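Local atomic coordinates of De novo designed protein CA01 (Synthetic construct, PDB entry 5E6G), a protein that has no known natural function, being a computationally designed, all-helical chain made to explore how structurally distinct proteins can be built with strategies borrowed from evolution. Residues E28-R31 with Q32-K36; Y71-A75 with E76-I80. One frame throughout, in Å; residues are numbered along the deposited sequence.

From the N terminus the chain first runs through helix 24-50, and contact 1 (28-31 with 32-36) lies within one stretch of it, closing no loop but joining successive turns. A short connection leads into helix 54-75, whose last turn opens contact 2 (71-75 with 76-80); there the chain folds back on the helix end and then enters helix 80-93. The two contacts are in series, neither nested nor crossing. They nevertheless meet in space, their centres about 11 Å apart: Ile30 CG2 packs on Leu74 CD1 at 3.5 Å, and Arg31 lies against Leu74 and Ala75. Helix 24-50 is thereby tied to the C-terminal turn of helix 54-75.

Contact 1 of 2, residues E28-R31 with Q32-K36; sequences EEIR and QALEK
Gln32, Ala33, Leu34 and Glu35 each donate their backbone N-H to the carbonyl four residues earlier, that of Glu28, Glu29, Ile30 and Arg31, the regular i to i+4 ladder of an alpha helix; the Leu34 N to Ile30 O bond is 2.8 Å long. On the outer side Glu28 faces Arg31 and Gln32 with the two oxygens of one carboxylate. Its CG stands anti to the backbone N (chi1 176°) and the chain then bends at chi2, which carries the carboxylate along the helix toward the following turn. Glu28 OE1 accepts from Arg31 NH2 in a salt bridge of 2.6 Å; the nitrogen approaches nearly along the C-O axis, but the bond is bent at the hydrogen (134°), the oxygen lying 30° out of the guanidinium plane. Arg31 folds at chi3 so that one face of its guanidinium lies near Glu28 CA, which sits toward the rim of the group. Glu28 OE2 comes within 2.6 Å of Gln32 NE2, with the carboxylate and amide planes almost perpendicular. On the buried side of the helix, Ile30 and Leu34 run side by side and point the same way, Ile30 CG2 resting on Leu34 CD1 at 3.7 Å. Lys36 curls back, its NZ bonding to Ala33 O at 3.0 Å. Ile30, Ala33 and Leu34 are buried and Glu28, Gln32 and Glu35 more exposed, the amphipathic pattern expected in an all-helical fold. Ile30 and Leu34 press on helix 54-75, through Leu74 and Ala67, and helix 121-130, through Phe124 and Val129; Ala33 meets Ala125, and Arg31 and Glu35 flank helix 54-75 at Leu74 and Tyr71.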
loop_
_atom_site.group_PDB
_atom_site.type_symbol
_atom_site.label_atom_id
_atom_site.label_comp_id
_atom_site.label_asym_id
_atom_site.label_seq_id
_atom_site.Cartn_x
_atom_site.Cartn_y
_atom_site.Cartn_z
ATOM N N GLU A 28 -6.320 -11.228 6.632
ATOM C CA GLU A 28 -7.053 -11.767 5.490
ATOM C C GLU A 28 -7.871 -10.678 4.799
ATOM O O GLU A 28 -7.913 -10.609 3.571
ATOM C CB GLU A 28 -7.963 -12.916 5.934
ATOM C CG GLU A 28 -8.849 -13.491 4.831
ATOM C CD GLU A 28 -8.056 -14.017 3.649
ATOM O OE1 GLU A 28 -6.863 -14.344 3.824
ATOM O OE2 GLU A 28 -8.627 -14.104 2.541
ATOM N N GLU A 29 -8.520 -9.831 5.594
ATOM C CA GLU A 29 -9.295 -8.717 5.057
ATOM C C GLU A 29 -8.410 -7.753 4.272
ATOM O O GLU A 29 -8.782 -7.296 3.190
ATOM C CB GLU A 29 -10.004 -7.961 6.183
ATOM C CG GLU A 29 -11.183 -8.701 6.794
ATOM C CD GLU A 29 -11.826 -7.933 7.936
ATOM O OE1 GLU A 29 -11.605 -6.706 8.032
ATOM O OE2 GLU A 29 -12.550 -8.556 8.741
ATOM N N ILE A 30 -7.240 -7.450 4.824
ATOM C CA ILE A 30 -6.312 -6.515 4.197
ATOM C C ILE A 30 -5.764 -7.085 2.890
ATOM O O ILE A 30 -5.627 -6.360 1.906
ATOM C CB ILE A 30 -5.146 -6.161 5.152
ATOM C CG1 ILE A 30 -5.684 -5.394 6.362
ATOM C CG2 ILE A 30 -4.082 -5.326 4.434
ATOM C CD1 ILE A 30 -4.675 -5.182 7.471
ATOM N N ARG A 31 -5.455 -8.380 2.879
ATOM C CA ARG A 31 -4.954 -9.028 1.670
ATOM C C ARG A 31 -6.008 -9.005 0.566
ATOM O O ARG A 31 -5.687 -8.829 -0.610
ATOM C CB ARG A 31 -4.533 -10.472 1.955
ATOM C CG ARG A 31 -3.212 -10.607 2.701
ATOM C CD ARG A 31 -2.668 -12.025 2.612
ATOM N NE ARG A 31 -3.586 -13.015 3.172
ATOM C CZ ARG A 31 -3.575 -13.430 4.437
ATOM N NH1 ARG A 31 -2.693 -12.945 5.302
ATOM N NH2 ARG A 31 -4.454 -14.338 4.841
ATOM N N GLN A 32 -7.265 -9.191 0.956
ATOM C CA GLN A 32 -8.373 -9.156 0.009
ATOM C C GLN A 32 -8.594 -7.741 -0.514
ATOM O O GLN A 32 -8.847 -7.541 -1.701
ATOM C CB GLN A 32 -9.647 -9.686 0.665
ATOM C CG GLN A 32 -9.651 -11.191 0.861
ATOM C CD GLN A 32 -10.759 -11.660 1.783
ATOM O OE1 GLN A 32 -11.492 -10.852 2.353
ATOM N NE2 GLN A 32 -10.884 -12.973 1.936
ATOM N N ALA A 33 -8.496 -6.762 0.380
ATOM C CA ALA A 33 -8.610 -5.362 -0.006
ATOM C C ALA A 33 -7.485 -4.985 -0.962
ATOM O O ALA A 33 -7.696 -4.246 -1.918
ATOM C CB ALA A 33 -8.588 -4.468 1.220
ATOM N N LEU A 34 -6.290 -5.501 -0.703
ATOM C CA LEU A 34 -5.136 -5.205 -1.545
ATOM C C LEU A 34 -5.277 -5.822 -2.935
ATOM O O LEU A 34 -4.749 -5.288 -3.910
ATOM C CB LEU A 34 -3.852 -5.701 -0.877
ATOM C CG LEU A 34 -3.369 -4.869 0.314
ATOM C CD1 LEU A 34 -2.387 -5.666 1.156
ATOM C CD2 LEU A 34 -2.739 -3.563 -0.158
ATOM N N GLU A 35 -5.986 -6.944 -3.023
ATOM C CA GLU A 35 -6.199 -7.608 -4.307
ATOM C C GLU A 35 -6.971 -6.718 -5.274
ATOM O O GLU A 35 -6.568 -6.546 -6.424
ATOM C CB GLU A 35 -6.945 -8.931 -4.120
ATOM C CG GLU A 35 -6.040 -10.139 -3.959
ATOM C CD GLU A 35 -6.799 -11.449 -4.052
ATOM O OE1 GLU A 35 -6.997 -11.942 -5.182
ATOM O OE2 GLU A 35 -7.198 -11.983 -2.995
ATOM N N LYS A 36 -8.082 -6.156 -4.807
ATOM C CA LYS A 36 -8.912 -5.307 -5.654
ATOM C C LYS A 36 -8.209 -3.977 -5.922
ATOM O O LYS A 36 -8.319 -3.423 -7.013
ATOM C CB LYS A 36 -10.288 -5.080 -5.013
ATOM C CG LYS A 36 -10.325 -4.021 -3.924
ATOM C CD LYS A 36 -11.331 -4.371 -2.840
ATOM C CE LYS A 36 -11.482 -3.243 -1.830
ATOM N NZ LYS A 36 -10.189 -2.567 -1.523
#

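Contact 2 of 2, residues Y71-A75 with E76-I80; sequences YRLLA and EGVRI
Over one face of the Arg72 guanidinium lies Glu76 CG, 3.4 Å from Arg72 NH2, so that the flat group is met by the aliphatic part of the glutamate. The two planes are inclined by 57°, and Glu76 OE1 stays 4.1 Å from Arg72 NH2, near enough that some attraction is likely, but beyond a salt bridge. Arg72 reaches this place with CG between its backbone N and carbonyl carbon (chi1 73°) and further bends at chi2 and chi3. At this point helix 54-75 ends in a Schellman motif. Gly77 takes a positive phi of 83°, at which a CB would jam against the preceding carbonyl oxygen. Val78 N reaches back to Leu73 O at 3.1 Å, and Gly77 N bonds to Leu74 O from above the carbonyl plane. Val78 also sets its side chain on the capped turn, its CB 3.2 Å from Leu73 O, and CG2 touches Leu73 CD2. A water bridges the turn, donating to both Leu74 O and Val78 O. Arg79 then occupies the N-cap position of helix 80-93, and Leu74 CD2 crosses to Ile80 CG1 at 3.9 Å, while Leu73 and Leu74 both pack on Ala83.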
loop_
_atom_site.group_PDB
_atom_site.type_symbol
_atom_site.label_atom_id
_atom_site.label_comp_id
_atom_site.label_asym_id
_atom_site.label_seq_id
_atom_site.Cartn_x
_atom_site.Cartn_y
_atom_site.Cartn_z
ATOM N N TYR A 71 1.081 -7.079 0.134
ATOM C CA TYR A 71 0.269 -8.274 -0.037
ATOM C C TYR A 71 1.065 -9.556 0.219
ATOM O O TYR A 71 0.623 -10.419 0.982
ATOM C CB TYR A 71 -0.329 -8.302 -1.445
ATOM C CG TYR A 71 -1.044 -9.593 -1.771
ATOM C CD1 TYR A 71 -0.359 -10.656 -2.346
ATOM C CD2 TYR A 71 -2.394 -9.751 -1.503
ATOM C CE1 TYR A 71 -0.996 -11.842 -2.647
ATOM C CE2 TYR A 71 -3.048 -10.938 -1.801
ATOM C CZ TYR A 71 -2.345 -11.982 -2.373
ATOM O OH TYR A 71 -2.996 -13.164 -2.670
ATOM N N ARG A 72 2.228 -9.687 -0.416
ATOM C CA ARG A 72 2.994 -10.927 -0.332
ATOM C C ARG A 72 3.544 -11.143 1.076
ATOM O O ARG A 72 3.682 -12.283 1.526
ATOM C CB ARG A 72 4.134 -10.943 -1.364
ATOM C CG ARG A 72 5.328 -10.028 -1.081
ATOM C CD ARG A 72 6.663 -10.724 -1.363
ATOM N NE ARG A 72 7.313 -11.196 -0.136
ATOM C CZ ARG A 72 7.826 -12.413 0.041
ATOM N NH1 ARG A 72 7.780 -13.325 -0.924
ATOM N NH2 ARG A 72 8.392 -12.722 1.199
ATOM N N LEU A 73 3.845 -10.051 1.771
ATOM C CA LEU A 73 4.347 -10.131 3.137
ATOM C C LEU A 73 3.286 -10.717 4.059
ATOM O O LEU A 73 3.575 -11.591 4.877
ATOM C CB LEU A 73 4.784 -8.753 3.634
ATOM C CG LEU A 73 6.115 -8.247 3.075
ATOM C CD1 LEU A 73 6.278 -6.761 3.343
ATOM C CD2 LEU A 73 7.284 -9.033 3.665
ATOM N N LEU A 74 2.053 -10.243 3.914
ATOM C CA LEU A 74 0.942 -10.756 4.706
ATOM C C LEU A 74 0.614 -12.201 4.330
ATOM O O LEU A 74 0.178 -12.984 5.176
ATOM C CB LEU A 74 -0.295 -9.875 4.525
ATOM C CG LEU A 74 -0.202 -8.446 5.065
ATOM C CD1 LEU A 74 -1.474 -7.677 4.737
ATOM C CD2 LEU A 74 0.052 -8.440 6.566
ATOM N N ALA A 75 0.816 -12.546 3.061
ATOM C CA ALA A 75 0.593 -13.912 2.595
ATOM C C ALA A 75 1.661 -14.835 3.166
ATOM O O ALA A 75 1.442 -16.033 3.331
ATOM C CB ALA A 75 0.598 -13.968 1.075
ATOM N N GLU A 76 2.820 -14.258 3.468
ATOM C CA GLU A 76 3.933 -14.995 4.054
ATOM C C GLU A 76 3.776 -15.152 5.567
ATOM O O GLU A 76 4.643 -15.712 6.237
ATOM C CB GLU A 76 5.247 -14.285 3.730
ATOM C CG GLU A 76 5.874 -14.692 2.407
ATOM C CD GLU A 76 6.289 -16.150 2.377
ATOM O OE1 GLU A 76 7.483 -16.438 2.616
ATOM O OE2 GLU A 76 5.418 -17.007 2.114
ATOM N N GLY A 77 2.669 -14.650 6.101
ATOM C CA GLY A 77 2.377 -14.782 7.518
ATOM C C GLY A 77 3.046 -13.729 8.382
ATOM O O GLY A 77 3.006 -13.814 9.607
ATOM N N VAL A 78 3.664 -12.737 7.751
ATOM C CA VAL A 78 4.314 -11.658 8.486
ATOM C C VAL A 78 3.269 -10.796 9.192
ATOM O O VAL A 78 2.246 -10.441 8.603
ATOM C CB VAL A 78 5.168 -10.775 7.555
ATOM C CG1 VAL A 78 5.850 -9.664 8.342
ATOM C CG2 VAL A 78 6.200 -11.618 6.826
ATOM N N ARG A 79 3.529 -10.467 10.455
ATOM C CA ARG A 79 2.610 -9.645 11.237
ATOM C C ARG A 79 2.489 -8.251 10.619
ATOM O O ARG A 79 3.420 -7.759 9.981
ATOM C CB ARG A 79 3.074 -9.555 12.694
ATOM C CG ARG A 79 4.401 -8.838 12.895
ATOM C CD ARG A 79 5.051 -9.249 14.210
ATOM N NE ARG A 79 4.138 -9.107 15.340
ATOM C CZ ARG A 79 3.953 -7.981 16.026
ATOM N NH1 ARG A 79 4.618 -6.878 15.707
ATOM N NH2 ARG A 79 3.097 -7.960 17.037
ATOM N N ILE A 80 1.337 -7.621 10.810
ATOM C CA ILE A 80 1.011 -6.382 10.106
ATOM C C ILE A 80 1.973 -5.230 10.416
ATOM O O ILE A 80 2.394 -4.525 9.496
ATOM C CB ILE A 80 -0.437 -5.947 10.420
ATOM C CG1 ILE A 80 -1.416 -6.964 9.829
ATOM C CG2 ILE A 80 -0.731 -4.563 9.846
ATOM C CD1 ILE A 80 -2.804 -6.905 10.422
HETATM O O HOH W 1 -0.006 -11.914 8.128
#